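PDB 3GT6: Low molecular weight heat shock protein, which probably acts as a small heat shock chaperone that, as an oligomer, binds partly unfolded proteins and limits their aggregation under stress. Local coordinates for residues 17-22 with 97-102; 35-40 with 73-78. All coordinates share one frame; numbering follows the deposited sequence.

Contact 1: 17-22 with 97-102; sequences NHFVLY and IPKRPA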
ATOM      1  N   ASN A  17     -22.970   3.959  13.739  1.00 21.14           N
ATOM      2  CA  ASN A  17     -23.419   2.583  13.952  1.00 21.88           C
ATOM      3  C   ASN A  17     -22.406   1.530  13.511  1.00 21.07           C
ATOM      4  O   ASN A  17     -22.711   0.341  13.474  1.00 21.18           O
ATOM      5  CB  ASN A  17     -24.796   2.383  13.294  1.00 22.22           C
ATOM      6  CG  ASN A  17     -24.735   2.628  11.796  1.00 28.86           C
ATOM      7  OD1 ASN A  17     -23.623   2.650  11.204  1.00 32.02           O
ATOM      8  ND2 ASN A  17     -25.887   2.835  11.164  1.00 31.37           N
ATOM      9  N   HIS A  18     -21.180   1.954  13.206  1.00 18.99           N
ATOM     10  CA  HIS A  18     -20.219   0.969  12.797  1.00 19.52           C
ATOM     11  C   HIS A  18     -18.821   1.505  12.949  1.00 18.91           C
ATOM     12  O   HIS A  18     -18.612   2.711  13.114  1.00 17.71           O
ATOM     13  CB  HIS A  18     -20.522   0.514  11.333  1.00 19.62           C
ATOM     14  CG  HIS A  18     -20.276   1.579  10.316  1.00 19.76           C
ATOM     15  ND1 HIS A  18     -21.184   2.580  10.040  1.00 20.89           N
ATOM     16  CD2 HIS A  18     -19.216   1.798   9.493  1.00 19.28           C
ATOM     17  CE1 HIS A  18     -20.699   3.372   9.101  1.00 17.78           C
ATOM     18  NE2 HIS A  18     -19.518   2.904   8.739  1.00 22.16           N
ATOM     19  N   PHE A  19     -17.860   0.599  12.904  1.00 17.99           N
ATOM     20  CA  PHE A  19     -16.502   1.019  12.824  1.00 17.34           C
ATOM     21  C   PHE A  19     -16.016   0.681  11.454  1.00 16.95           C
ATOM     22  O   PHE A  19     -16.486  -0.262  10.833  1.00 16.57           O
ATOM     23  CB  PHE A  19     -15.631   0.279  13.836  1.00 15.47           C
ATOM     24  CG  PHE A  19     -15.961   0.587  15.247  1.00 19.15           C
ATOM     25  CD1 PHE A  19     -15.194   1.529  15.953  1.00 19.39           C
ATOM     26  CD2 PHE A  19     -17.042  -0.055  15.892  1.00 16.32           C
ATOM     27  CE1 PHE A  19     -15.485   1.810  17.316  1.00 22.85           C
ATOM     28  CE2 PHE A  19     -17.336   0.215  17.209  1.00 21.22           C
ATOM     29  CZ  PHE A  19     -16.553   1.167  17.949  1.00 20.12           C
ATOM     30  N   VAL A  20     -15.015   1.424  11.007  1.00 17.01           N
ATOM     31  CA  VAL A  20     -14.292   1.068   9.804  1.00 16.97           C
ATOM     32  C   VAL A  20     -12.819   1.214  10.125  1.00 17.81           C
ATOM     33  O   VAL A  20     -12.409   2.234  10.702  1.00 16.23           O
ATOM     34  CB  VAL A  20     -14.561   2.029   8.674  1.00 17.12           C
ATOM     35  CG1 VAL A  20     -14.042   1.378   7.397  1.00 12.78           C
ATOM     36  CG2 VAL A  20     -16.037   2.210   8.465  1.00 18.07           C
ATOM     37  N   LEU A  21     -12.055   0.203   9.754  1.00 17.84           N
ATOM     38  CA  LEU A  21     -10.598   0.280   9.764  1.00 16.97           C
ATOM     39  C   LEU A  21     -10.186   0.211   8.342  1.00 16.03           C
ATOM     40  O   LEU A  21     -10.705  -0.558   7.552  1.00 16.53           O
ATOM     41  CB  LEU A  21      -9.923  -0.854  10.555  1.00 16.78           C
ATOM     42  CG  LEU A  21     -10.285  -1.028  12.012  1.00 16.45           C
ATOM     43  CD1 LEU A  21     -11.633  -1.747  12.112  1.00 13.07           C
ATOM     44  CD2 LEU A  21      -9.209  -1.826  12.730  1.00 17.08           C
ATOM     45  N   TYR A  22      -9.275   1.079   7.984  1.00 15.53           N
ATOM     46  CA  TYR A  22      -8.690   1.043   6.641  1.00 15.75           C
ATOM     47  C   TYR A  22      -7.212   0.753   6.824  1.00 15.31           C
ATOM     48  O   TYR A  22      -6.548   1.531   7.505  1.00 15.45           O
ATOM     49  CB  TYR A  22      -8.756   2.456   6.057  1.00 16.03           C
ATOM     50  CG  TYR A  22     -10.160   3.026   6.080  1.00 18.35           C
ATOM     51  CD1 TYR A  22     -11.023   2.817   5.015  1.00 15.42           C
ATOM     52  CD2 TYR A  22     -10.605   3.812   7.158  1.00 22.24           C
ATOM     53  CE1 TYR A  22     -12.311   3.330   5.004  1.00 17.26           C
ATOM     54  CE2 TYR A  22     -11.893   4.349   7.161  1.00 19.74           C
ATOM     55  CZ  TYR A  22     -12.740   4.084   6.079  1.00 19.51           C
ATOM     56  OH  TYR A  22     -14.002   4.587   6.044  1.00 22.45           O
ATOM     57  N   ILE A  97     -17.206  -3.006  10.861  1.00 15.41           N
ATOM     58  CA  ILE A  97     -17.698  -3.728  12.010  1.00 15.97           C
ATOM     59  C   ILE A  97     -18.893  -2.934  12.542  1.00 17.18           C
ATOM     60  O   ILE A  97     -18.746  -1.827  13.009  1.00 18.95           O
ATOM     61  CB  ILE A  97     -16.688  -3.795  13.064  1.00 15.04           C
ATOM     62  CG1 ILE A  97     -15.334  -4.193  12.448  1.00 14.13           C
ATOM     63  CG2 ILE A  97     -17.167  -4.757  14.061  1.00 15.26           C
ATOM     64  CD1 ILE A  97     -14.213  -4.321  13.448  1.00 10.90           C
ATOM     65  N   PRO A  98     -20.091  -3.485  12.441  1.00 18.48           N
ATOM     66  CA  PRO A  98     -21.229  -2.783  13.038  1.00 19.11           C
ATOM     67  C   PRO A  98     -21.085  -2.732  14.530  1.00 20.55           C
ATOM     68  O   PRO A  98     -20.382  -3.529  15.146  1.00 20.52           O
ATOM     69  CB  PRO A  98     -22.412  -3.666  12.721  1.00 19.49           C
ATOM     70  CG  PRO A  98     -21.885  -4.976  12.279  1.00 18.00           C
ATOM     71  CD  PRO A  98     -20.396  -4.877  12.087  1.00 19.13           C
ATOM     72  N   LYS A  99     -21.719  -1.735  15.110  1.00 23.69           N
ATOM     73  CA  LYS A  99     -21.847  -1.720  16.565  1.00 26.36           C
ATOM     74  C   LYS A  99     -23.028  -2.556  17.007  1.00 28.16           C
ATOM     75  O   LYS A  99     -24.050  -2.620  16.307  1.00 27.78           O
ATOM     76  CB  LYS A  99     -22.047  -0.320  17.030  1.00 25.51           C
ATOM     77  CG  LYS A  99     -20.941   0.573  16.738  1.00 26.56           C
ATOM     78  CD  LYS A  99     -21.328   1.919  17.336  1.00 28.56           C
ATOM     79  CE  LYS A  99     -20.203   2.823  17.186  1.00 26.72           C
ATOM     80  NZ  LYS A  99     -20.565   4.066  17.821  1.00 21.97           N
ATOM     81  N   ARG A 100     -22.844  -3.227  18.142  1.00 32.93           N
ATOM     82  CA  ARG A 100     -23.869  -3.942  18.887  1.00 37.62           C
ATOM     83  C   ARG A 100     -25.125  -3.060  19.046  1.00 42.46           C
ATOM     84  O   ARG A 100     -25.030  -1.816  19.147  1.00 41.11           O
ATOM     85  CB  ARG A 100     -23.320  -4.362  20.268  1.00 38.03           C
ATOM     86  CG  ARG A 100     -22.257  -5.496  20.174  1.00 39.03           C
ATOM     87  CD  ARG A 100     -21.543  -5.948  21.475  1.00 39.76           C
ATOM     88  NE  ARG A 100     -20.283  -6.634  21.113  1.00 45.86           N
ATOM     89  CZ  ARG A 100     -20.176  -7.859  20.525  1.00 49.68           C
ATOM     90  NH1 ARG A 100     -18.964  -8.362  20.200  1.00 41.80           N
ATOM     91  NH2 ARG A 100     -21.267  -8.594  20.213  1.00 48.38           N
ATOM     92  N   PRO A 101     -26.321  -3.700  18.997  1.00 47.20           N
ATOM     93  CA  PRO A 101     -27.524  -3.023  19.511  1.00 50.42           C
ATOM     94  C   PRO A 101     -27.356  -2.610  21.007  1.00 52.90           C
ATOM     95  O   PRO A 101     -27.682  -1.462  21.349  1.00 54.03           O
ATOM     96  CB  PRO A 101     -28.632  -4.078  19.298  1.00 50.74           C
ATOM     97  CG  PRO A 101     -28.100  -4.974  18.126  1.00 49.28           C
ATOM     98  CD  PRO A 101     -26.634  -5.061  18.474  1.00 48.14           C
ATOM     99  N   ALA A 102     -26.812  -3.500  21.869  1.00 55.54           N
ATOM    100  CA  ALA A 102     -26.577  -3.161  23.316  1.00 57.06           C
ATOM    101  C   ALA A 102     -25.088  -3.118  23.718  1.00 57.75           C
ATOM    102  O   ALA A 102     -24.287  -3.979  23.322  1.00 58.32           O
ATOM    103  CB  ALA A 102     -27.429  -4.087  24.316  1.00 57.32           C
TER
HETATM  104  O   HOH W   1     -25.114  -1.401  14.133  1.00 38.99           O
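Phe19 and Ile97 form an antiparallel hydrogen-bonded pair between strands 18-24 and 92-98, in one sheet of the beta-sandwich of the alpha-crystallin domain. Phe19 N donates to Ile97 O at 2.6 Å, and Ile97 N returns a bond to Phe19 O at 2.8 Å. Their side chains share the inner face, where Leu21 CD1 meets Ile97 CD1. The pairing outlasts strand 92-98 by one bond, Lys99 N to Asn17 O (2.8 Å, 176° at the hydrogen), with the donor above the carbonyl plane. A water reinforces this end by donating to both Asn17 O and Lys99 O.

Lys99 crosses the start of the neighbouring strand, roughly perpendicular to the Phe19 side chain. Its CB lies 3.7 Å from Asn17 O. CG, anti to the carbonyl carbon (chi1 -62°), reaches Phe19 CE2 at 3.7 Å, an oblique approach to the ring. CD passes 4.0 Å from Asn17 CA, and CE, on a fully extended chain, returns to Phe19 CE2 at 3.9 Å. NZ finishes in a salt bridge with Glu14 and a hydrogen bond to Val16 O. On the other face of the sheet, His18 ND1 donates to Asn17 OD1 at 2.7 Å, the oxygen lying almost in the imidazole plane.

Contact 2: 35-40 with 73-78; sequences VQMDKG and FALPDS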
ATOM      1  N   VAL A  35      -8.275 -11.230   9.505  1.00 18.88           N
ATOM      2  CA  VAL A  35      -8.865 -10.194  10.290  1.00 20.15           C
ATOM      3  C   VAL A  35      -9.774 -10.859  11.288  1.00 21.97           C
ATOM      4  O   VAL A  35     -10.755 -11.505  10.900  1.00 23.51           O
ATOM      5  CB  VAL A  35      -9.736  -9.263   9.407  1.00 18.13           C
ATOM      6  CG1 VAL A  35     -10.483  -8.282  10.275  1.00 16.20           C
ATOM      7  CG2 VAL A  35      -8.878  -8.555   8.395  1.00 16.31           C
ATOM      8  N   GLN A  36      -9.489 -10.697  12.566  1.00 21.52           N
ATOM      9  CA  GLN A  36     -10.394 -11.266  13.548  1.00 22.70           C
ATOM     10  C   GLN A  36     -10.425 -10.426  14.753  1.00 21.03           C
ATOM     11  O   GLN A  36      -9.587  -9.539  14.909  1.00 19.86           O
ATOM     12  CB  GLN A  36     -10.026 -12.670  13.944  1.00 24.46           C
ATOM     13  CG  GLN A  36      -8.650 -12.865  14.325  1.00 29.94           C
ATOM     14  CD  GLN A  36      -8.382 -14.362  14.370  1.00 41.23           C
ATOM     15  OE1 GLN A  36      -8.523 -15.071  13.355  1.00 45.35           O
ATOM     16  NE2 GLN A  36      -8.071 -14.863  15.558  1.00 41.21           N
ATOM     17  N   MET A  37     -11.480 -10.614  15.519  1.00 20.66           N
ATOM     18  CA  MET A  37     -11.595 -10.010  16.830  1.00 23.10           C
ATOM     19  C   MET A  37     -11.634 -11.087  17.864  1.00 24.26           C
ATOM     20  O   MET A  37     -12.332 -12.098  17.725  1.00 24.66           O
ATOM     21  CB  MET A  37     -12.890  -9.215  16.954  1.00 23.04           C
ATOM     22  CG  MET A  37     -12.692  -7.797  16.745  1.00 25.18           C
ATOM     23  SD  MET A  37     -14.165  -6.830  16.872  1.00 27.22           S
ATOM     24  CE  MET A  37     -14.088  -6.417  18.577  1.00 22.26           C
ATOM     25  N   ASP A  38     -10.940 -10.850  18.950  1.00 25.38           N
ATOM     26  CA  ASP A  38     -10.918 -11.801  19.998  1.00 27.61           C
ATOM     27  C   ASP A  38     -10.887 -10.969  21.261  1.00 26.28           C
ATOM     28  O   ASP A  38      -9.980 -10.167  21.465  1.00 24.97           O
ATOM     29  CB  ASP A  38      -9.678 -12.694  19.873  1.00 30.68           C
ATOM     30  CG  ASP A  38      -9.640 -13.796  20.979  1.00 38.08           C
ATOM     31  OD1 ASP A  38     -10.726 -14.338  21.355  1.00 43.89           O
ATOM     32  OD2 ASP A  38      -8.530 -14.086  21.466  1.00 40.96           O
ATOM     33  N   LYS A  39     -11.953 -11.051  22.041  1.00 24.46           N
ATOM     34  CA  LYS A  39     -12.004 -10.365  23.341  1.00 25.24           C
ATOM     35  C   LYS A  39     -11.743  -8.860  23.187  1.00 22.38           C
ATOM     36  O   LYS A  39     -10.962  -8.254  23.922  1.00 20.73           O
ATOM     37  CB  LYS A  39     -10.955 -10.996  24.274  1.00 25.37           C
ATOM     38  CG  LYS A  39     -11.404 -12.358  24.928  1.00 33.48           C
ATOM     39  CD  LYS A  39     -10.110 -13.206  25.257  1.00 42.16           C
ATOM     40  CE  LYS A  39     -10.382 -14.431  26.211  1.00 48.45           C
ATOM     41  NZ  LYS A  39     -11.851 -14.902  26.152  1.00 47.78           N
ATOM     42  N   GLY A  40     -12.386  -8.282  22.199  1.00 20.85           N
ATOM     43  CA  GLY A  40     -12.320  -6.882  21.986  1.00 19.06           C
ATOM     44  C   GLY A  40     -11.189  -6.491  21.106  1.00 18.11           C
ATOM     45  O   GLY A  40     -11.150  -5.363  20.693  1.00 21.32           O
ATOM     46  N   PHE A  73      -5.904  -3.609  17.585  1.00 16.13           N
ATOM     47  CA  PHE A  73      -6.498  -2.409  18.102  1.00 17.15           C
ATOM     48  C   PHE A  73      -7.516  -2.875  19.128  1.00 17.66           C
ATOM     49  O   PHE A  73      -8.178  -3.876  18.908  1.00 16.51           O
ATOM     50  CB  PHE A  73      -7.160  -1.684  16.956  1.00 15.47           C
ATOM     51  CG  PHE A  73      -6.188  -1.359  15.865  1.00 17.90           C
ATOM     52  CD1 PHE A  73      -5.244  -0.359  16.049  1.00 16.08           C
ATOM     53  CD2 PHE A  73      -6.127  -2.134  14.710  1.00 14.82           C
ATOM     54  CE1 PHE A  73      -4.271  -0.079  15.075  1.00 15.18           C
ATOM     55  CE2 PHE A  73      -5.142  -1.869  13.751  1.00 13.84           C
ATOM     56  CZ  PHE A  73      -4.232  -0.808  13.947  1.00 15.97           C
ATOM     57  N   ALA A  74      -7.610  -2.152  20.245  1.00 16.16           N
ATOM     58  CA  ALA A  74      -8.458  -2.562  21.302  1.00 16.07           C
ATOM     59  C   ALA A  74      -9.710  -1.763  21.016  1.00 16.16           C
ATOM     60  O   ALA A  74      -9.829  -0.594  21.393  1.00 18.09           O
ATOM     61  CB  ALA A  74      -7.805  -2.178  22.651  1.00 15.52           C
ATOM     62  N   LEU A  75     -10.639  -2.351  20.283  1.00 15.27           N
ATOM     63  CA  LEU A  75     -11.793  -1.618  19.868  1.00 14.52           C
ATOM     64  C   LEU A  75     -12.788  -1.542  21.051  1.00 16.04           C
ATOM     65  O   LEU A  75     -12.740  -2.370  21.947  1.00 16.17           O
ATOM     66  CB  LEU A  75     -12.482  -2.303  18.704  1.00 14.21           C
ATOM     67  CG  LEU A  75     -11.671  -2.207  17.393  1.00 15.85           C
ATOM     68  CD1 LEU A  75     -12.578  -2.701  16.297  1.00 18.92           C
ATOM     69  CD2 LEU A  75     -11.370  -0.761  17.215  1.00 17.20           C
ATOM     70  N   PRO A  76     -13.679  -0.561  21.043  1.00 17.13           N
ATOM     71  CA  PRO A  76     -14.676  -0.493  22.152  1.00 18.60           C
ATOM     72  C   PRO A  76     -15.589  -1.713  22.147  1.00 20.40           C
ATOM     73  O   PRO A  76     -15.707  -2.392  21.104  1.00 20.43           O
ATOM     74  CB  PRO A  76     -15.501   0.774  21.826  1.00 16.64           C
ATOM     75  CG  PRO A  76     -14.573   1.603  20.926  1.00 20.43           C
ATOM     76  CD  PRO A  76     -13.832   0.534  20.073  1.00 14.51           C
ATOM     77  N   ASP A  77     -16.232  -1.975  23.294  1.00 21.55           N
ATOM     78  CA  ASP A  77     -17.141  -3.098  23.501  1.00 23.53           C
ATOM     79  C   ASP A  77     -18.315  -3.062  22.518  1.00 22.91           C
ATOM     80  O   ASP A  77     -18.941  -4.074  22.331  1.00 23.02           O
ATOM     81  CB  ASP A  77     -17.824  -2.997  24.869  1.00 25.05           C
ATOM     82  CG  ASP A  77     -16.876  -3.121  25.993  1.00 32.42           C
ATOM     83  OD1 ASP A  77     -15.690  -3.496  25.754  1.00 32.23           O
ATOM     84  OD2 ASP A  77     -17.319  -2.795  27.123  1.00 36.22           O
ATOM     85  N   SER A  78     -18.658  -1.873  21.997  1.00 20.57           N
ATOM     86  CA  SER A  78     -19.759  -1.754  21.074  1.00 20.96           C
ATOM     87  C   SER A  78     -19.502  -2.413  19.735  1.00 21.66           C
ATOM     88  O   SER A  78     -20.480  -2.611  18.974  1.00 21.75           O
ATOM     89  CB  SER A  78     -20.093  -0.296  20.814  1.00 21.36           C
ATOM     90  OG  SER A  78     -18.994   0.361  20.166  1.00 21.18           O
TER
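A single backbone hydrogen bond joins Gly40 to Leu75 where the hairpin of strands 34-38 and 41-48 turns over the exit of strand 67-74. Leu75 N donates to Gly40 O at 3.1 Å; the bond is bent at the hydrogen (140°), although the nitrogen lies nearly in line with the carbonyl. It continues the antiparallel register of the backbone bonding between Phe73 and Leu42, two residues before Leu75 and two after Gly40. The reciprocal approach is absent, since Gly40 N and Leu75 O are 5.9 Å apart, so the two chains are already diverging. Lys39 and Gly40 are the two central residues of a type I' turn, a tight two-residue hairpin connection; Gly40, with a phi of 89°, takes the second position, where a CB would press on the carbonyl oxygen of Lys39, and directs its carbonyl to Leu75. Beside the hydrogen bond, Leu75 CB packs 3.9 Å from Gly40 O.

The apolar part is slight. From the strand before the turn, Met37 brings its terminal methyl back across, with CE 4.4 Å from Leu75 CB. Both side chains also touch Leu42, while Met37 packs on Ala79, Ala81 and Ile84, and Leu75 reaches Ile97 in the facing sheet.

Across the two segments the contact consists of one bent main-chain bond and one loose methyl contact, so its geometry is set mainly by the backbone, and no charged group takes part.

From the N terminus, the chain enters contact 1 through 17-22 and then crosses to the other sheet of the sandwich, where 35-40 leads into a hairpin. Contact 2 closes the smaller loop when the chain returns as 73-78, after the long excursion between strands 41-48 and 67-74. Residues 97-102 close the larger loop at contact 1, so contact 2 is nested wholly inside it. Contact 1 belongs to the sheet containing strands 10-14 and 85-89, contact 2 to the three-stranded sheet. Their centres are 10 Å apart, and the C-terminal tail joins them: Arg100 N probably bonds to Ser78 O, beside Phe19.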